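PDB 6VPD: glutathione peroxidase from Hypocrea jecorina, which probably reduces hydroperoxides to alcohols with electrons from thioredoxin, as a thioredoxin-dependent member of the glutathione peroxidase family. Local coordinates for residues A[34-37]-A[38-42]; A[123-127]-A[128-132]. All blocks are in the same frame, centred on the assembly; numbering follows the deposited sequence.

Contact 1: A[34-37]-A[38-42]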
ATOM      1  N   VAL A  34     -10.150  -5.508  24.272  1.00 40.94           N
ATOM      2  CA  VAL A  34      -9.028  -4.709  23.778  1.00 40.66           C
ATOM      3  C   VAL A  34      -8.821  -3.532  24.718  1.00 47.40           C
ATOM      4  O   VAL A  34      -9.758  -3.095  25.407  1.00 49.55           O
ATOM      5  CB  VAL A  34      -9.282  -4.196  22.345  1.00 40.65           C
ATOM      6  CG1 VAL A  34      -9.341  -5.337  21.334  1.00 37.98           C
ATOM      7  CG2 VAL A  34     -10.574  -3.405  22.318  1.00 38.83           C
ATOM      8  N   PRO A  35      -7.611  -2.975  24.758  1.00 47.46           N
ATOM      9  CA  PRO A  35      -7.387  -1.775  25.573  1.00 52.17           C
ATOM     10  C   PRO A  35      -7.766  -0.514  24.820  1.00 50.39           C
ATOM     11  O   PRO A  35      -7.469  -0.367  23.632  1.00 48.67           O
ATOM     12  CB  PRO A  35      -5.880  -1.811  25.837  1.00 54.52           C
ATOM     13  CG  PRO A  35      -5.342  -2.390  24.557  1.00 52.36           C
ATOM     14  CD  PRO A  35      -6.368  -3.425  24.105  1.00 46.26           C
ATOM     15  N   ASP A  36      -8.422   0.410  25.519  1.00 54.99           N
ATOM     16  CA  ASP A  36      -8.592   1.732  24.935  1.00 59.35           C
ATOM     17  C   ASP A  36      -7.345   2.568  25.208  1.00 56.84           C
ATOM     18  O   ASP A  36      -6.387   2.110  25.831  1.00 57.52           O
ATOM     19  CB  ASP A  36      -9.857   2.413  25.456  1.00 63.58           C
ATOM     20  CG  ASP A  36      -9.924   2.457  26.973  1.00 70.10           C
ATOM     21  OD1 ASP A  36      -8.858   2.429  27.628  1.00 70.03           O
ATOM     22  OD2 ASP A  36     -11.051   2.527  27.511  1.00 71.64           O
ATOM     23  N   GLY A  37      -7.364   3.817  24.739  1.00 62.96           N
ATOM     24  CA  GLY A  37      -6.198   4.677  24.888  1.00 64.74           C
ATOM     25  C   GLY A  37      -5.680   4.734  26.313  1.00 71.14           C
ATOM     26  O   GLY A  37      -4.479   4.580  26.560  1.00 71.56           O
ATOM     27  N   ALA A  38      -6.590   4.919  27.278  1.00 71.38           N
ATOM     28  CA  ALA A  38      -6.259   5.021  28.704  1.00 76.34           C
ATOM     29  C   ALA A  38      -5.716   3.708  29.305  1.00 75.02           C
ATOM     30  O   ALA A  38      -5.621   3.624  30.542  1.00 72.27           O
ATOM     31  CB  ALA A  38      -7.491   5.487  29.487  1.00 71.29           C
ATOM     32  N   ASP A  39      -5.370   2.736  28.454  1.00 78.03           N
ATOM     33  CA  ASP A  39      -4.937   1.402  28.879  1.00 75.02           C
ATOM     34  C   ASP A  39      -5.943   0.765  29.828  1.00 74.61           C
ATOM     35  O   ASP A  39      -5.575   0.058  30.772  1.00 76.47           O
ATOM     36  CB  ASP A  39      -3.545   1.436  29.506  1.00 77.18           C
ATOM     37  CG  ASP A  39      -2.446   1.395  28.467  1.00 82.96           C
ATOM     38  OD1 ASP A  39      -2.685   0.855  27.360  1.00 86.91           O
ATOM     39  OD2 ASP A  39      -1.348   1.909  28.759  1.00 86.46           O
ATOM     40  N   ASN A  40      -7.224   1.015  29.571  1.00 67.56           N
ATOM     41  CA  ASN A  40      -8.318   0.346  30.256  1.00 70.22           C
ATOM     42  C   ASN A  40      -9.037  -0.580  29.279  1.00 66.64           C
ATOM     43  O   ASN A  40      -9.179  -0.263  28.089  1.00 63.07           O
ATOM     44  CB  ASN A  40      -9.284   1.364  30.866  1.00 69.39           C
ATOM     45  CG  ASN A  40      -8.640   2.170  31.985  1.00 73.71           C
ATOM     46  OD1 ASN A  40      -8.115   3.262  31.758  1.00 77.79           O
ATOM     47  ND2 ASN A  40      -8.663   1.624  33.197  1.00 72.53           N
ATOM     48  N   GLU A  41      -9.480  -1.730  29.777  1.00 56.55           N
ATOM     49  CA  GLU A  41      -9.923  -2.786  28.886  1.00 55.47           C
ATOM     50  C   GLU A  41     -11.357  -2.536  28.453  1.00 53.59           C
ATOM     51  O   GLU A  41     -12.221  -2.211  29.274  1.00 60.37           O
ATOM     52  CB  GLU A  41      -9.740  -4.156  29.545  1.00 60.74           C
ATOM     53  CG  GLU A  41      -9.127  -5.200  28.590  1.00 61.99           C
ATOM     54  CD  GLU A  41      -7.761  -4.744  28.008  1.00 73.73           C
ATOM     55  OE1 GLU A  41      -7.322  -5.301  26.970  1.00 75.57           O
ATOM     56  OE2 GLU A  41      -7.115  -3.811  28.584  1.00 83.65           O
ATOM     57  N   VAL A  42     -11.569  -2.592  27.139  1.00 49.94           N
ATOM     58  CA  VAL A  42     -12.860  -2.411  26.493  1.00 48.24           C
ATOM     59  C   VAL A  42     -13.383  -3.781  26.120  1.00 48.47           C
ATOM     60  O   VAL A  42     -12.648  -4.602  25.551  1.00 43.81           O
ATOM     61  CB  VAL A  42     -12.744  -1.535  25.232  1.00 52.87           C
ATOM     62  CG1 VAL A  42     -14.072  -1.517  24.459  1.00 46.55           C
ATOM     63  CG2 VAL A  42     -12.263  -0.132  25.582  1.00 56.22           C
TER
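The backbone oxygen of Asn40 is gripped from across a tight turn by one hydrogen bond, nearly straight, from Asp36 N to Asn40 O at 2.8 Å (171° at the hydrogen), and by a weaker CA-H...O contact from Pro35. The Asp36 carboxylate reaches back over the turn, since CG sits between its own N and carbonyl carbon (chi1 53°), and OD1 accepts Asn40 N at 2.9 Å on its syn side, the donor tilted out of the carboxylate plane. Were Asp36 replaced by alanine, Asn40 N would probably lose that acceptor and the turn be freer to flex. CB of Asp36 also rests 3.5 Å from Val42 CG2, the two side chains crossing at about a right angle.

Farther along, Val34 and Val42 form the antiparallel hydrogen-bonded pair, with Val42 N to Val34 O at 2.6 Å. Pro35 suits the non-hydrogen-bonded place opposite Glu41, where no N-H is needed toward the partner strand. The Glu41 chain, bent at chi2, runs beside the proline ring and brings OE1 to 3.6 Å from Pro35 CD. Asp39, last residue of the Asp36-Asp39 type I turn closed by Asp39 N to Asp36 O, takes left-handed backbone angles (phi 53°): this is the 3:5 beta hairpin with a G1 bulge.

Contact 2: A[123-127]-A[128-132]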
ATOM      1  N   LYS A 123      -2.623   1.317  22.039  1.00 49.48           N
ATOM      2  CA  LYS A 123      -1.654   0.905  21.032  1.00 48.29           C
ATOM      3  C   LYS A 123      -1.461  -0.603  21.102  1.00 50.12           C
ATOM      4  O   LYS A 123      -1.409  -1.185  22.188  1.00 46.73           O
ATOM      5  CB  LYS A 123      -0.317   1.623  21.230  1.00 44.73           C
ATOM      6  CG  LYS A 123       0.794   1.157  20.286  1.00 52.49           C
ATOM      7  CD  LYS A 123       2.007   0.630  21.087  1.00 63.98           C
ATOM      8  CE  LYS A 123       2.758  -0.518  20.359  1.00 62.04           C
ATOM      9  NZ  LYS A 123       4.133  -0.780  20.904  1.00 67.08           N
ATOM     10  N   ILE A 124      -1.378  -1.246  19.933  1.00 49.99           N
ATOM     11  CA  ILE A 124      -1.199  -2.693  19.859  1.00 43.76           C
ATOM     12  C   ILE A 124      -0.214  -3.052  18.750  1.00 46.16           C
ATOM     13  O   ILE A 124       0.167  -2.228  17.907  1.00 47.63           O
ATOM     14  CB  ILE A 124      -2.523  -3.446  19.619  1.00 43.12           C
ATOM     15  CG1 ILE A 124      -3.199  -2.938  18.360  1.00 37.31           C
ATOM     16  CG2 ILE A 124      -3.461  -3.370  20.833  1.00 46.36           C
ATOM     17  CD1 ILE A 124      -4.221  -3.890  17.902  1.00 41.80           C
ATOM     18  N   ASN A 125       0.188  -4.312  18.755  1.00 41.84           N
ATOM     19  CA  ASN A 125       0.909  -4.892  17.641  1.00 42.69           C
ATOM     20  C   ASN A 125      -0.062  -5.693  16.795  1.00 37.74           C
ATOM     21  O   ASN A 125      -0.838  -6.493  17.326  1.00 32.80           O
ATOM     22  CB  ASN A 125       2.051  -5.765  18.144  1.00 47.76           C
ATOM     23  CG  ASN A 125       3.191  -4.941  18.670  1.00 49.28           C
ATOM     24  OD1 ASN A 125       4.046  -4.503  17.907  1.00 50.29           O
ATOM     25  ND2 ASN A 125       3.182  -4.674  19.970  1.00 54.39           N
ATOM     26  N   VAL A 126      -0.039  -5.453  15.482  1.00 39.40           N
ATOM     27  CA  VAL A 126      -0.871  -6.239  14.580  1.00 36.95           C
ATOM     28  C   VAL A 126      -0.143  -7.438  14.004  1.00 33.83           C
ATOM     29  O   VAL A 126      -0.792  -8.300  13.401  1.00 36.28           O
ATOM     30  CB  VAL A 126      -1.432  -5.393  13.414  1.00 39.42           C
ATOM     31  CG1 VAL A 126      -2.246  -4.222  13.952  1.00 33.38           C
ATOM     32  CG2 VAL A 126      -0.323  -4.917  12.476  1.00 36.27           C
ATOM     33  N   ASN A 127       1.177  -7.534  14.181  1.00 41.13           N
ATOM     34  CA  ASN A 127       1.978  -8.565  13.530  1.00 39.35           C
ATOM     35  C   ASN A 127       2.976  -9.158  14.509  1.00 39.75           C
ATOM     36  O   ASN A 127       3.318  -8.554  15.522  1.00 43.98           O
ATOM     37  CB  ASN A 127       2.725  -8.011  12.325  1.00 38.41           C
ATOM     38  CG  ASN A 127       1.822  -7.807  11.153  1.00 40.97           C
ATOM     39  OD1 ASN A 127       0.846  -8.540  10.998  1.00 44.45           O
ATOM     40  ND2 ASN A 127       2.116  -6.810  10.324  1.00 38.94           N
ATOM     41  N   GLY A 128       3.431 -10.361  14.193  1.00 43.13           N
ATOM     42  CA  GLY A 128       4.337 -11.067  15.065  1.00 39.57           C
ATOM     43  C   GLY A 128       3.613 -11.936  16.066  1.00 48.70           C
ATOM     44  O   GLY A 128       2.379 -11.962  16.162  1.00 45.46           O
ATOM     45  N   ASP A 129       4.421 -12.681  16.828  1.00 45.45           N
ATOM     46  CA  ASP A 129       3.898 -13.541  17.881  1.00 53.49           C
ATOM     47  C   ASP A 129       3.385 -12.717  19.048  1.00 52.25           C
ATOM     48  O   ASP A 129       2.637 -13.235  19.892  1.00 46.13           O
ATOM     49  CB  ASP A 129       4.981 -14.519  18.352  1.00 62.77           C
ATOM     50  CG  ASP A 129       5.389 -15.522  17.271  1.00 72.42           C
ATOM     51  OD1 ASP A 129       4.495 -16.147  16.648  1.00 82.65           O
ATOM     52  OD2 ASP A 129       6.612 -15.685  17.048  1.00 73.26           O
ATOM     53  N   ASP A 130       3.780 -11.451  19.088  1.00 40.04           N
ATOM     54  CA  ASP A 130       3.322 -10.447  20.023  1.00 44.51           C
ATOM     55  C   ASP A 130       2.040  -9.749  19.578  1.00 46.66           C
ATOM     56  O   ASP A 130       1.583  -8.831  20.270  1.00 43.80           O
ATOM     57  CB  ASP A 130       4.415  -9.397  20.181  1.00 48.93           C
ATOM     58  CG  ASP A 130       4.777  -8.755  18.845  1.00 55.27           C
ATOM     59  OD1 ASP A 130       5.047  -9.503  17.876  1.00 54.28           O
ATOM     60  OD2 ASP A 130       4.742  -7.507  18.743  1.00 64.35           O
ATOM     61  N   ALA A 131       1.477 -10.113  18.425  1.00 41.81           N
ATOM     62  CA  ALA A 131       0.293  -9.417  17.935  1.00 41.05           C
ATOM     63  C   ALA A 131      -0.869  -9.601  18.903  1.00 38.87           C
ATOM     64  O   ALA A 131      -1.029 -10.664  19.509  1.00 44.59           O
ATOM     65  CB  ALA A 131      -0.102  -9.923  16.547  1.00 40.13           C
ATOM     66  N   HIS A 132      -1.688  -8.568  19.043  1.00 36.99           N
ATOM     67  CA  HIS A 132      -2.835  -8.687  19.927  1.00 36.38           C
ATOM     68  C   HIS A 132      -3.711  -9.855  19.476  1.00 36.39           C
ATOM     69  O   HIS A 132      -3.906 -10.049  18.268  1.00 34.08           O
ATOM     70  CB  HIS A 132      -3.642  -7.391  19.946  1.00 32.83           C
ATOM     71  CG  HIS A 132      -4.723  -7.391  20.975  1.00 34.38           C
ATOM     72  ND1 HIS A 132      -5.863  -8.153  20.848  1.00 33.07           N
ATOM     73  CD2 HIS A 132      -4.816  -6.766  22.173  1.00 32.53           C
ATOM     74  CE1 HIS A 132      -6.622  -7.982  21.917  1.00 34.89           C
ATOM     75  NE2 HIS A 132      -6.009  -7.147  22.736  1.00 31.75           N
TER
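Asn125 and His132 close a hairpin-like loop that ends at an N-cap: Asn125 O accepts His132 N at 2.8 Å (162° at the hydrogen), and the CA-H of Ala131 approaches the same oxygen. Between them the chain reverses through a type I turn from Gly128 to Ala131, closed by Ala131 N to Gly128 O at 3.1 Å, and helix 133-141 then begins. His132 suits the cap because its ND1 accepts the backbone N of Leu134, filling a need that the first turn of the helix cannot meet itself.

The tight part lies on the inner side. Ala131 is small enough to set CB 3.6 Å from the carbonyl carbon of Val126, while Tyr135 of the helix packs on both Val126 and Ile124. Asn127 turns away from the turn, and its ND2 bonds to Val151 O, tying the loop to a distant part of the chain. Gly128 has a positive phi, and a CB there would run into the carbonyl oxygen of Asn127.

The outer side is looser. Asp129 projects outward at the exposed corner. Asp130 bends its carboxylate back toward Asn125, with amide and carboxylate planes 58° apart; its OD2 stands by the amide without a hydrogen bond, and OD2 and Asn125 OD1 are both acceptors. Back on the packed side, the branched Ile124 meets the imidazole: with CG of His132 swung anti to its own N (chi1 -172°), CD2 comes 3.9 Å from Ile124 CG2.

Overall arrangement
Contact 1 closes before contact 2 opens, and their centres lie about 15 Å apart, yet they touch, chiefly through His132. The imidazole that caps helix 133-141 packs on the N-terminal hairpin: its CE1 is 3.8 Å from Val34 CG1, and its NE2 lies 4.0 Å from Pro35 CD. Ile124 adds to this packing, with CG2 4.3 Å from Pro35 CG. A backbone hydrogen bond between Pro35 and Gly122, just ahead of 123-127, fastens the two regions further. Both contacts sit well out from the middle of the chain, their centres about 15 and 14 Å from its centre, and both lie away from the predicted active-site residue Cys61.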